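Local coordinates for protein acetyltransferase (Escherichia coli, PDB 7BYY) that acetylates aminoacyl-tRNAs, acting as a GNAT-family toxin of a toxin-antitoxin system, with acetyl-CoA as the probable acetyl donor, at residues K136-D141 / L153-L158; D121-V126 / Q175-A180; A145-Y150 / V168-A173; P35-F40 / L100-V105. The protein carries 1 engineered substitution. All blocks are in the same frame, centred on the assembly; numbering follows the deposited sequence.

Contact 1 of 4, residues K136-D141 / L153-L158; sequences KGVYLD and LGFVQL
Leu-140 lays one methyl on the Phe-155 ring, the central event where 136-141 meets 153-158. Its CG stands between backbone N and carbonyl carbon (chi1 57°), and from there CD2 is carried over one face of the ring, 3.7 Å from the Phe-155 centroid and 24° off the ring normal, a CH-pi contact displaced toward CE2 and CZ. Val-138 meets the same ring from another direction: its CG1 lies at the edge, in the ring plane, 3.9 Å from Phe-155 CE2, while the Val-138 carbonyl O is 3.5 Å from that same CE2. A flat phenyl group suits this place because it offers a face to one aliphatic branch and a rim to the next. Tyr-139 alternates to the other side of the strand, where its ring edge takes up Leu-158, with Tyr-139 CE2 4.1 Å from Leu-158 CD1. The side-chain contacts are apolar and skip a strand, since 168-173 runs between 137-142 and 156-157, with Met-170 touching Leu-140 and Leu-172 touching Phe-155. The order 137-142, 168-173, 156-157, with the last strand in sequence inserted between the other two, is that of the C-terminal half of the GNAT fold.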
loop_
_atom_site.group_PDB
_atom_site.type_symbol
_atom_site.label_atom_id
_atom_site.label_comp_id
_atom_site.label_asym_id
_atom_site.label_seq_id
_atom_site.Cartn_x
_atom_site.Cartn_y
_atom_site.Cartn_z
ATOM N N LYS A 136 3.597 5.348 -6.267
ATOM C CA LYS A 136 4.196 6.431 -7.033
ATOM C C LYS A 136 4.927 7.443 -6.163
ATOM O O LYS A 136 5.827 8.130 -6.658
ATOM C CB LYS A 136 3.127 7.146 -7.863
ATOM C CG LYS A 136 2.605 6.315 -9.023
ATOM C CD LYS A 136 3.734 5.931 -9.960
ATOM C CE LYS A 136 3.235 5.080 -11.110
ATOM N NZ LYS A 136 4.269 4.975 -12.175
ATOM N N GLY A 137 4.573 7.545 -4.887
ATOM C CA GLY A 137 5.236 8.489 -4.009
ATOM C C GLY A 137 4.494 8.610 -2.694
ATOM O O GLY A 137 3.777 7.697 -2.284
ATOM N N VAL A 138 4.679 9.755 -2.043
ATOM C CA VAL A 138 4.055 10.045 -0.759
ATOM C C VAL A 138 3.249 11.330 -0.887
ATOM O O VAL A 138 3.757 12.348 -1.374
ATOM C CB VAL A 138 5.096 10.160 0.369
ATOM C CG1 VAL A 138 4.446 10.693 1.638
ATOM C CG2 VAL A 138 5.743 8.811 0.630
ATOM N N TYR A 139 1.996 11.277 -0.451
ATOM C CA TYR A 139 1.096 12.418 -0.453
ATOM C C TYR A 139 0.823 12.848 0.982
ATOM O O TYR A 139 0.804 12.024 1.900
ATOM C CB TYR A 139 -0.214 12.068 -1.169
ATOM C CG TYR A 139 -1.295 13.118 -1.061
ATOM C CD1 TYR A 139 -2.242 13.068 -0.043
ATOM C CD2 TYR A 139 -1.381 14.151 -1.983
ATOM C CE1 TYR A 139 -3.233 14.021 0.060
ATOM C CE2 TYR A 139 -2.373 15.109 -1.890
ATOM C CZ TYR A 139 -3.297 15.039 -0.866
ATOM O OH TYR A 139 -4.285 15.990 -0.768
ATOM N N LEU A 140 0.621 14.149 1.178
ATOM C CA LEU A 140 0.297 14.661 2.501
ATOM C C LEU A 140 -0.466 15.970 2.364
ATOM O O LEU A 140 -0.488 16.598 1.304
ATOM C CB LEU A 140 1.555 14.850 3.361
ATOM C CG LEU A 140 2.699 15.744 2.878
ATOM C CD1 LEU A 140 2.457 17.205 3.222
ATOM C CD2 LEU A 140 3.997 15.269 3.506
ATOM N N ASP A 141 -1.088 16.373 3.466
ATOM C CA ASP A 141 -1.826 17.629 3.564
ATOM C C ASP A 141 -1.167 18.439 4.678
ATOM O O ASP A 141 -1.429 18.208 5.863
ATOM C CB ASP A 141 -3.305 17.370 3.835
ATOM C CG ASP A 141 -4.097 17.116 2.564
ATOM O OD1 ASP A 141 -4.200 18.039 1.727
ATOM O OD2 ASP A 141 -4.618 15.991 2.404
ATOM N N LEU A 153 12.447 19.275 2.084
ATOM C CA LEU A 153 12.953 17.916 1.958
ATOM C C LEU A 153 12.366 17.203 0.743
ATOM O O LEU A 153 12.287 15.973 0.717
ATOM C CB LEU A 153 12.688 17.123 3.236
ATOM C CG LEU A 153 13.149 17.830 4.513
ATOM C CD1 LEU A 153 12.360 17.355 5.708
ATOM C CD2 LEU A 153 14.638 17.625 4.742
ATOM N N GLY A 154 11.945 17.963 -0.272
ATOM C CA GLY A 154 11.615 17.423 -1.581
ATOM C C GLY A 154 10.173 17.633 -2.001
ATOM O O GLY A 154 9.886 17.684 -3.202
ATOM N N PHE A 155 9.258 17.739 -1.039
ATOM C CA PHE A 155 7.838 17.801 -1.369
ATOM C C PHE A 155 7.516 19.065 -2.157
ATOM O O PHE A 155 7.969 20.161 -1.815
ATOM C CB PHE A 155 6.997 17.739 -0.095
ATOM C CG PHE A 155 6.919 16.369 0.516
ATOM C CD1 PHE A 155 7.881 15.942 1.415
ATOM C CD2 PHE A 155 5.881 15.509 0.196
ATOM C CE1 PHE A 155 7.809 14.684 1.985
ATOM C CE2 PHE A 155 5.803 14.248 0.760
ATOM C CZ PHE A 155 6.769 13.835 1.658
ATOM N N VAL A 156 6.737 18.904 -3.222
ATOM C CA VAL A 156 6.282 20.010 -4.058
ATOM C C VAL A 156 4.802 20.242 -3.779
ATOM O O VAL A 156 4.009 19.291 -3.757
ATOM C CB VAL A 156 6.534 19.733 -5.552
ATOM C CG1 VAL A 156 6.071 18.335 -5.928
ATOM C CG2 VAL A 156 5.833 20.770 -6.412
ATOM N N GLN A 157 4.434 21.500 -3.551
ATOM C CA GLN A 157 3.045 21.823 -3.264
ATOM C C GLN A 157 2.212 21.758 -4.538
ATOM O O GLN A 157 2.623 22.240 -5.597
ATOM C CB GLN A 157 2.940 23.210 -2.632
ATOM C CG GLN A 157 1.542 23.566 -2.162
ATOM C CD GLN A 157 1.517 24.805 -1.294
ATOM O OE1 GLN A 157 2.544 25.222 -0.754
ATOM N NE2 GLN A 157 0.340 25.411 -1.162
ATOM N N LEU A 158 1.030 21.155 -4.432
ATOM C CA LEU A 158 0.158 20.960 -5.583
ATOM C C LEU A 158 -0.885 22.056 -5.745
ATOM O O LEU A 158 -1.343 22.296 -6.867
ATOM C CB LEU A 158 -0.552 19.604 -5.484
ATOM C CG LEU A 158 0.377 18.389 -5.386
ATOM C CD1 LEU A 158 -0.314 17.229 -4.677
ATOM C CD2 LEU A 158 0.860 17.969 -6.768
#

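Contact 2 of 4, residues D121-V126 / Q175-A180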
loop_
_atom_site.group_PDB
_atom_site.type_symbol
_atom_site.label_atom_id
_atom_site.label_comp_id
_atom_site.label_asym_id
_atom_site.label_seq_id
_atom_site.Cartn_x
_atom_site.Cartn_y
_atom_site.Cartn_z
ATOM N N ASP A 121 13.372 7.956 8.732
ATOM C CA ASP A 121 12.932 6.634 9.165
ATOM C C ASP A 121 11.619 6.248 8.498
ATOM O O ASP A 121 11.375 5.062 8.245
ATOM C CB ASP A 121 12.794 6.588 10.688
ATOM C CG ASP A 121 14.137 6.543 11.394
ATOM O OD1 ASP A 121 14.277 7.190 12.455
ATOM O OD2 ASP A 121 15.056 5.865 10.884
ATOM N N PHE A 122 10.771 7.232 8.197
ATOM C CA PHE A 122 9.551 6.957 7.448
ATOM C C PHE A 122 9.863 6.659 5.986
ATOM O O PHE A 122 9.220 5.801 5.371
ATOM C CB PHE A 122 8.592 8.140 7.570
ATOM C CG PHE A 122 7.441 8.091 6.612
ATOM C CD1 PHE A 122 6.402 7.193 6.803
ATOM C CD2 PHE A 122 7.392 8.947 5.523
ATOM C CE1 PHE A 122 5.338 7.148 5.921
ATOM C CE2 PHE A 122 6.335 8.905 4.639
ATOM C CZ PHE A 122 5.304 8.007 4.840
ATOM N N PHE A 123 10.848 7.357 5.416
ATOM C CA PHE A 123 11.259 7.074 4.044
ATOM C C PHE A 123 11.800 5.656 3.914
ATOM O O PHE A 123 11.542 4.973 2.917
ATOM C CB PHE A 123 12.308 8.089 3.587
ATOM C CG PHE A 123 11.737 9.428 3.216
ATOM C CD1 PHE A 123 10.366 9.637 3.205
ATOM C CD2 PHE A 123 12.572 10.483 2.880
ATOM C CE1 PHE A 123 9.839 10.871 2.863
ATOM C CE2 PHE A 123 12.051 11.719 2.538
ATOM C CZ PHE A 123 10.683 11.913 2.529
ATOM N N GLU A 124 12.556 5.198 4.914
ATOM C CA GLU A 124 13.056 3.829 4.882
ATOM C C GLU A 124 11.917 2.822 4.944
ATOM O O GLU A 124 11.999 1.752 4.329
ATOM C CB GLU A 124 14.033 3.596 6.034
ATOM C CG GLU A 124 14.928 2.390 5.835
ATOM C CD GLU A 124 16.039 2.657 4.839
ATOM O OE1 GLU A 124 16.771 3.655 5.023
ATOM O OE2 GLU A 124 16.181 1.871 3.874
ATOM N N HIS A 125 10.849 3.144 5.675
ATOM C CA HIS A 125 9.696 2.256 5.714
ATOM C C HIS A 125 8.914 2.300 4.408
ATOM O O HIS A 125 8.364 1.276 3.982
ATOM C CB HIS A 125 8.792 2.619 6.889
ATOM C CG HIS A 125 7.822 1.541 7.253
ATOM N ND1 HIS A 125 8.207 0.376 7.880
ATOM C CD2 HIS A 125 6.484 1.445 7.068
ATOM C CE1 HIS A 125 7.146 -0.387 8.073
ATOM N NE2 HIS A 125 6.088 0.238 7.589
ATOM N N VAL A 126 8.853 3.469 3.766
ATOM C CA VAL A 126 8.206 3.574 2.462
ATOM C C VAL A 126 8.926 2.702 1.442
ATOM O O VAL A 126 8.294 2.066 0.588
ATOM C CB VAL A 126 8.146 5.046 2.013
ATOM C CG1 VAL A 126 7.697 5.148 0.566
ATOM C CG2 VAL A 126 7.207 5.827 2.910
ATOM N N GLN A 175 10.860 8.122 -6.826
ATOM C CA GLN A 175 12.224 8.163 -7.345
ATOM C C GLN A 175 13.121 9.036 -6.474
ATOM O O GLN A 175 14.284 8.695 -6.226
ATOM C CB GLN A 175 12.220 8.668 -8.790
ATOM C CG GLN A 175 11.467 7.772 -9.770
ATOM C CD GLN A 175 9.966 8.033 -9.777
ATOM O OE1 GLN A 175 9.494 9.029 -9.229
ATOM N NE2 GLN A 175 9.212 7.132 -10.401
ATOM N N HIS A 176 12.591 10.158 -5.982
ATOM C CA HIS A 176 13.385 11.042 -5.138
ATOM C C HIS A 176 13.563 10.482 -3.731
ATOM O O HIS A 176 14.569 10.774 -3.075
ATOM C CB HIS A 176 12.741 12.431 -5.087
ATOM C CG HIS A 176 12.474 13.021 -6.438
ATOM N ND1 HIS A 176 11.274 13.614 -6.768
ATOM C CD2 HIS A 176 13.252 13.105 -7.544
ATOM C CE1 HIS A 176 11.324 14.037 -8.019
ATOM N NE2 HIS A 176 12.513 13.741 -8.512
ATOM N N ILE A 177 12.609 9.684 -3.249
ATOM C CA ILE A 177 12.759 9.082 -1.927
ATOM C C ILE A 177 13.850 8.019 -1.946
ATOM O O ILE A 177 14.678 7.943 -1.030
ATOM C CB ILE A 177 11.416 8.507 -1.445
ATOM C CG1 ILE A 177 10.362 9.612 -1.374
ATOM C CG2 ILE A 177 11.576 7.839 -0.091
ATOM C CD1 ILE A 177 9.048 9.155 -0.796
ATOM N N LEU A 178 13.870 7.185 -2.991
ATOM C CA LEU A 178 14.912 6.169 -3.107
ATOM C C LEU A 178 16.289 6.804 -3.254
ATOM O O LEU A 178 17.247 6.383 -2.595
ATOM C CB LEU A 178 14.617 5.249 -4.292
ATOM C CG LEU A 178 13.310 4.456 -4.241
ATOM C CD1 LEU A 178 13.168 3.569 -5.467
ATOM C CD2 LEU A 178 13.228 3.634 -2.962
ATOM N N ALA A 179 16.407 7.825 -4.110
ATOM C CA ALA A 179 17.695 8.489 -4.298
ATOM C C ALA A 179 18.180 9.145 -3.012
ATOM O O ALA A 179 19.388 9.177 -2.748
ATOM C CB ALA A 179 17.599 9.524 -5.418
ATOM N N ALA A 180 17.262 9.674 -2.205
ATOM C CA ALA A 180 17.647 10.220 -0.911
ATOM C C ALA A 180 18.094 9.122 0.043
ATOM O O ALA A 180 18.988 9.346 0.868
ATOM C CB ALA A 180 16.486 11.010 -0.305
#
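Ile-177 drives its side chain from the C-terminal helix between Phe-123 and Val-126, one turn apart on helix 114-132. The two branches of the isoleucine divide the work. CG2, anti to the backbone N, sits over one face of the Phe-123 ring, 4.1 Å from its centroid and 28° off the normal, so it rests nearer the CB end of the ring than its middle; Phe-123 CG is its closest ring atom, at 3.7 Å. The other branch is fully stretched (chi2 -175°), which takes Ile-177 CD1 to 4.1 Å from Phe-123 CE1 and, more loosely, to 4.4 Å from Val-126 CG1. Phe-123 has its CG beside the backbone N, and a chi2 of -5° turns the ring nearly into the plane of its own CA-CB-CG bonds, presenting a face rather than a rim to the methyl. The isoleucine runs nearly perpendicular to the phenylalanine. A beta-branched residue fits here, being wide enough to touch ring and valine at once. Val-126 CG2 lies above the Phe-122 ring, toward its rim, and also meets Val-138 of the strand. Further along, Phe-123 touches Leu-181, probably vector-derived, and Glu-124 OE1 is hydrogen-bonded to His-185 of the C-terminal histidine tag. Beneath the pair lies strand 137-142, whose Val-138 touches Phe-122, Val-126 and Ile-177, so both helices pack against the same face of the sheet.

Contact 3 of 4, residues A145-Y150 / V168-A173; sequences AAINFY and VPMFLA
Two torsions open Ile-147 like a fork toward the strand: CG1 lies anti to the carbonyl carbon (chi1 -54°) and the chain continues extended to CD1, while CG2 is left beside the carbonyl carbon. One prong goes to Val-168 and the other to Met-170, and in this way the short helix 147-151 is attached to strand 168-173 in the C-terminal half of the GNAT fold. Ile-147 CD1 comes within 3.6 Å of Val-168 CG2, the valine methyl that stands between its own backbone N and carbonyl carbon, and the two side chains meet nearly square on. Val-168 and Met-170, two residues apart on an extended strand, both direct their side chains to the helix, whereas the intervening Pro-169 belongs to the other face and touches Tyr-139. Methionine suits its position because a long, flexible chain can settle its sulfur between two helix residues: Met-170 SD is 4.0 Å from Ile-147 CG2 and 4.1 Å from Tyr-150 CB. Tyr-150 touches the strand through this CB alone; its ring leads off toward Leu-100 and Leu-103 of strand 94-105, and Phe-149 CD2 lies over the centre of one of its faces. Both Met-170 and Tyr-150 also touch Leu-140, so the helix is seated on several strands at once. With the methionine bent about its CG-SD bond (chi3 72°), Met-170 CE ends 4.0 Å from the carbonyl O of Ile-147.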
loop_
_atom_site.group_PDB
_atom_site.type_symbol
_atom_site.label_atom_id
_atom_site.label_comp_id
_atom_site.label_asym_id
_atom_site.label_seq_id
_atom_site.Cartn_x
_atom_site.Cartn_y
_atom_site.Cartn_z
ATOM N N ALA A 145 2.020 25.709 9.307
ATOM C CA ALA A 145 3.216 25.735 10.139
ATOM C C ALA A 145 4.227 24.659 9.761
ATOM O O ALA A 145 5.259 24.546 10.433
ATOM C CB ALA A 145 2.832 25.587 11.612
ATOM N N ALA A 146 3.965 23.871 8.714
ATOM C CA ALA A 146 4.879 22.802 8.334
ATOM C C ALA A 146 5.092 22.701 6.827
ATOM O O ALA A 146 5.746 21.752 6.378
ATOM C CB ALA A 146 4.384 21.456 8.873
ATOM N N ILE A 147 4.569 23.642 6.035
ATOM C CA ILE A 147 4.760 23.586 4.586
ATOM C C ILE A 147 6.236 23.716 4.236
ATOM O O ILE A 147 6.752 22.994 3.375
ATOM C CB ILE A 147 3.924 24.674 3.889
ATOM C CG1 ILE A 147 2.456 24.570 4.295
ATOM C CG2 ILE A 147 4.063 24.569 2.382
ATOM C CD1 ILE A 147 1.593 25.664 3.704
ATOM N N ASN A 148 6.939 24.638 4.896
ATOM C CA ASN A 148 8.350 24.843 4.588
ATOM C C ASN A 148 9.186 23.623 4.945
ATOM O O ASN A 148 10.199 23.356 4.290
ATOM C CB ASN A 148 8.871 26.084 5.313
ATOM C CG ASN A 148 8.827 27.322 4.442
ATOM O OD1 ASN A 148 8.031 28.233 4.676
ATOM N ND2 ASN A 148 9.681 27.360 3.423
ATOM N N PHE A 149 8.780 22.869 5.967
ATOM C CA PHE A 149 9.529 21.679 6.357
ATOM C C PHE A 149 9.503 20.627 5.252
ATOM O O PHE A 149 10.554 20.198 4.761
ATOM C CB PHE A 149 8.967 21.112 7.663
ATOM C CG PHE A 149 9.527 19.769 8.031
ATOM C CD1 PHE A 149 10.828 19.648 8.490
ATOM C CD2 PHE A 149 8.752 18.626 7.917
ATOM C CE1 PHE A 149 11.346 18.411 8.828
ATOM C CE2 PHE A 149 9.265 17.385 8.253
ATOM C CZ PHE A 149 10.564 17.279 8.710
ATOM N N TYR A 150 8.303 20.199 4.846
ATOM C CA TYR A 150 8.202 19.177 3.807
ATOM C C TYR A 150 8.741 19.690 2.476
ATOM O O TYR A 150 9.348 18.931 1.712
ATOM C CB TYR A 150 6.752 18.709 3.663
ATOM C CG TYR A 150 6.169 18.082 4.916
ATOM C CD1 TYR A 150 6.601 16.835 5.365
ATOM C CD2 TYR A 150 5.187 18.736 5.649
ATOM C CE1 TYR A 150 6.066 16.262 6.512
ATOM C CE2 TYR A 150 4.649 18.175 6.794
ATOM C CZ TYR A 150 5.089 16.940 7.224
ATOM O OH TYR A 150 4.545 16.388 8.366
ATOM N N VAL A 168 -2.577 21.940 2.890
ATOM C CA VAL A 168 -2.413 22.015 1.439
ATOM C C VAL A 168 -1.849 20.691 0.936
ATOM O O VAL A 168 -1.078 20.037 1.652
ATOM C CB VAL A 168 -1.504 23.188 1.035
ATOM C CG1 VAL A 168 -2.238 24.514 1.183
ATOM C CG2 VAL A 168 -0.221 23.179 1.851
ATOM N N PRO A 169 -2.198 20.253 -0.271
ATOM C CA PRO A 169 -1.655 18.988 -0.774
ATOM C C PRO A 169 -0.208 19.136 -1.218
ATOM O O PRO A 169 0.166 20.108 -1.879
ATOM C CB PRO A 169 -2.569 18.658 -1.960
ATOM C CG PRO A 169 -3.043 19.986 -2.436
ATOM C CD PRO A 169 -3.168 20.851 -1.206
ATOM N N MET A 170 0.611 18.161 -0.833
ATOM C CA MET A 170 2.011 18.110 -1.228
ATOM C C MET A 170 2.356 16.684 -1.639
ATOM O O MET A 170 1.761 15.720 -1.149
ATOM C CB MET A 170 2.944 18.586 -0.099
ATOM C CG MET A 170 2.585 19.952 0.478
ATOM S SD MET A 170 3.900 20.669 1.487
ATOM C CE MET A 170 5.095 21.117 0.230
ATOM N N PHE A 171 3.323 16.557 -2.546
ATOM C CA PHE A 171 3.655 15.271 -3.141
ATOM C C PHE A 171 5.163 15.141 -3.293
ATOM O O PHE A 171 5.866 16.121 -3.555
ATOM C CB PHE A 171 2.973 15.095 -4.506
ATOM C CG PHE A 171 3.205 13.748 -5.137
ATOM C CD1 PHE A 171 2.457 12.647 -4.748
ATOM C CD2 PHE A 171 4.165 13.586 -6.124
ATOM C CE1 PHE A 171 2.665 11.410 -5.330
ATOM C CE2 PHE A 171 4.378 12.349 -6.709
ATOM C CZ PHE A 171 3.628 11.261 -6.311
ATOM N N LEU A 172 5.651 13.911 -3.130
ATOM C CA LEU A 172 7.065 13.590 -3.324
ATOM C C LEU A 172 7.145 12.240 -4.022
ATOM O O LEU A 172 6.758 11.221 -3.445
ATOM C CB LEU A 172 7.817 13.565 -1.994
ATOM C CG LEU A 172 9.313 13.259 -2.065
ATOM C CD1 LEU A 172 10.030 14.279 -2.940
ATOM C CD2 LEU A 172 9.912 13.227 -0.670
ATOM N N ALA A 173 7.651 12.232 -5.254
ATOM C CA ALA A 173 7.699 11.011 -6.043
ATOM C C ALA A 173 8.638 9.988 -5.406
ATOM O O ALA A 173 9.554 10.326 -4.650
ATOM C CB ALA A 173 8.139 11.316 -7.474
#

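Contact 4 of 4, residues P35-F40 / L100-V105; sequences PVIDKF and LVMLGV
Met-102 fills the join between helix 35-50 and strand 94-105, lying along Ile-37 and ending on the ring of Phe-40. The dense part is all apolar. Ile-37 CG1 is 3.6 Å from Met-102 CG, and Ile-37 CG2 reaches to 3.9 Å from Met-102 SD, as the two side chains lie side by side, pointing opposite ways. A turn about the CG-SD bond (chi3 -64°) puts CE squarely above the Phe-40 ring, 3.5 Å from its centroid and only 8° off the normal. The sulfur itself stands obliquely, 4.2 Å from that centroid, so the pair combines a CH-pi contact with a Met-aromatic one. An unbranched, polarisable side chain suits both tasks, since it can run beside an isoleucine and still turn its methyl onto a ring. Gly-104 presents only backbone to Ile-37, and having no side chain suits its place beside Ile-37 CG2. Toward its margins the contact thins: Ile-37 CD1 comes no nearer than 4.2 Å to Leu-103 O, and Pro-35, Val-36 and Lys-39 lie on the exposed side of the helix. Ile-37 is buried, whereas Phe-40 is partly exposed, which makes the ring end the more open one. The axes of 35-40 and 100-105 pass 9.1 Å apart at 92°. Val-101 and Met-102 both face Thr-72 of the neighbouring strand, a classic beta bulge; a bulge in this central strand is familiar from GNAT relatives, where it lies close to the acetyl-CoA cleft.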
loop_
_atom_site.group_PDB
_atom_site.type_symbol
_atom_site.label_atom_id
_atom_site.label_comp_id
_atom_site.label_asym_id
_atom_site.label_seq_id
_atom_site.Cartn_x
_atom_site.Cartn_y
_atom_site.Cartn_z
ATOM N N PRO A 35 -2.597 20.897 18.058
ATOM C CA PRO A 35 -3.635 20.350 18.950
ATOM C C PRO A 35 -4.372 19.157 18.367
ATOM O O PRO A 35 -4.761 18.259 19.124
ATOM C CB PRO A 35 -4.572 21.546 19.172
ATOM C CG PRO A 35 -4.315 22.458 18.020
ATOM C CD PRO A 35 -2.861 22.297 17.691
ATOM N N VAL A 36 -4.575 19.111 17.049
ATOM C CA VAL A 36 -5.221 17.951 16.441
ATOM C C VAL A 36 -4.352 16.711 16.614
ATOM O O VAL A 36 -4.830 15.653 17.043
ATOM C CB VAL A 36 -5.535 18.223 14.959
ATOM C CG1 VAL A 36 -5.818 16.920 14.228
ATOM C CG2 VAL A 36 -6.717 19.168 14.831
ATOM N N ILE A 37 -3.060 16.825 16.296
ATOM C CA ILE A 37 -2.145 15.702 16.486
ATOM C C ILE A 37 -2.020 15.361 17.966
ATOM O O ILE A 37 -1.893 14.187 18.339
ATOM C CB ILE A 37 -0.775 16.018 15.856
ATOM C CG1 ILE A 37 -0.944 16.437 14.394
ATOM C CG2 ILE A 37 0.158 14.819 15.957
ATOM C CD1 ILE A 37 0.364 16.625 13.653
ATOM N N ASP A 38 -2.065 16.376 18.832
ATOM C CA ASP A 38 -1.983 16.145 20.272
ATOM C C ASP A 38 -3.097 15.224 20.747
ATOM O O ASP A 38 -2.845 14.198 21.388
ATOM C CB ASP A 38 -2.043 17.473 21.027
ATOM C CG ASP A 38 -0.722 18.207 21.030
ATOM O OD1 ASP A 38 0.273 17.654 20.519
ATOM O OD2 ASP A 38 -0.678 19.339 21.559
ATOM N N LYS A 39 -4.347 15.586 20.450
ATOM C CA LYS A 39 -5.478 14.790 20.904
ATOM C C LYS A 39 -5.519 13.412 20.253
ATOM O O LYS A 39 -6.084 12.482 20.840
ATOM C CB LYS A 39 -6.785 15.539 20.640
ATOM C CG LYS A 39 -7.927 15.126 21.560
ATOM C CD LYS A 39 -7.509 15.185 23.027
ATOM C CE LYS A 39 -8.630 14.723 23.949
ATOM N NZ LYS A 39 -9.681 15.764 24.134
ATOM N N PHE A 40 -4.932 13.256 19.064
ATOM C CA PHE A 40 -4.925 11.949 18.415
ATOM C C PHE A 40 -4.037 10.968 19.166
ATOM O O PHE A 40 -4.446 9.839 19.456
ATOM C CB PHE A 40 -4.461 12.075 16.965
ATOM C CG PHE A 40 -4.280 10.752 16.276
ATOM C CD1 PHE A 40 -3.037 10.144 16.224
ATOM C CD2 PHE A 40 -5.358 10.112 15.690
ATOM C CE1 PHE A 40 -2.871 8.922 15.595
ATOM C CE2 PHE A 40 -5.199 8.889 15.057
ATOM C CZ PHE A 40 -3.953 8.295 15.009
ATOM N N LEU A 100 1.038 10.376 4.096
ATOM C CA LEU A 100 1.501 10.779 5.418
ATOM C C LEU A 100 0.418 11.651 6.038
ATOM O O LEU A 100 0.166 12.767 5.570
ATOM C CB LEU A 100 2.830 11.523 5.323
ATOM C CG LEU A 100 3.575 11.751 6.637
ATOM C CD1 LEU A 100 3.927 10.421 7.264
ATOM C CD2 LEU A 100 4.827 12.582 6.417
ATOM N N VAL A 101 -0.240 11.142 7.076
ATOM C CA VAL A 101 -1.370 11.853 7.658
ATOM C C VAL A 101 -0.997 12.634 8.914
ATOM O O VAL A 101 -1.724 13.569 9.283
ATOM C CB VAL A 101 -2.538 10.885 7.950
ATOM C CG1 VAL A 101 -2.745 9.943 6.774
ATOM C CG2 VAL A 101 -2.291 10.105 9.223
ATOM N N MET A 102 0.115 12.301 9.565
ATOM C CA MET A 102 0.504 12.997 10.782
ATOM C C MET A 102 1.985 12.782 11.034
ATOM O O MET A 102 2.496 11.673 10.853
ATOM C CB MET A 102 -0.305 12.511 11.988
ATOM C CG MET A 102 -1.376 13.477 12.436
ATOM S SD MET A 102 -2.400 12.794 13.747
ATOM C CE MET A 102 -3.157 11.412 12.893
ATOM N N LEU A 103 2.665 13.847 11.453
ATOM C CA LEU A 103 4.036 13.725 11.935
ATOM C C LEU A 103 4.283 14.887 12.883
ATOM O O LEU A 103 4.327 16.043 12.451
ATOM C CB LEU A 103 5.033 13.719 10.782
ATOM C CG LEU A 103 6.475 14.118 11.107
ATOM C CD1 LEU A 103 7.116 13.112 12.035
ATOM C CD2 LEU A 103 7.287 14.243 9.834
ATOM N N GLY A 104 4.421 14.578 14.159
ATOM C CA GLY A 104 4.651 15.595 15.169
ATOM C C GLY A 104 5.811 15.230 16.067
ATOM O O GLY A 104 6.007 14.062 16.402
ATOM N N VAL A 105 6.582 16.246 16.445
ATOM C CA VAL A 105 7.680 16.113 17.395
ATOM C C VAL A 105 7.288 16.858 18.661
ATOM O O VAL A 105 6.837 18.008 18.591
ATOM C CB VAL A 105 8.999 16.659 16.821
ATOM C CG1 VAL A 105 10.051 16.780 17.921
ATOM C CG2 VAL A 105 9.501 15.775 15.691
#

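Overall arrangement
Along the chain contact 4 closes first; contact 2 then spans both others, whose segments alternate, 136-141, 145-150, 153-158, 168-173. Contacts 1 and 3 lie closest, with centres about 6 Å apart, and share neighbouring strands of the mixed sheet: Leu-140 O meets Met-170 N, and Leu-158 N meets Pro-169 O. Contact 4, about 17 Å from contact 1 centre to centre, joins the same sheet through Tyr-139 O and Leu-100 N on the parallel strands 137-142 and 94-105. Contacts 2 and 4 are about 21 Å apart between centres, on opposite sides of the chain's centre. Helices on the two faces are thus tied to one sheet, the GNAT scaffold of this acetyltransferase.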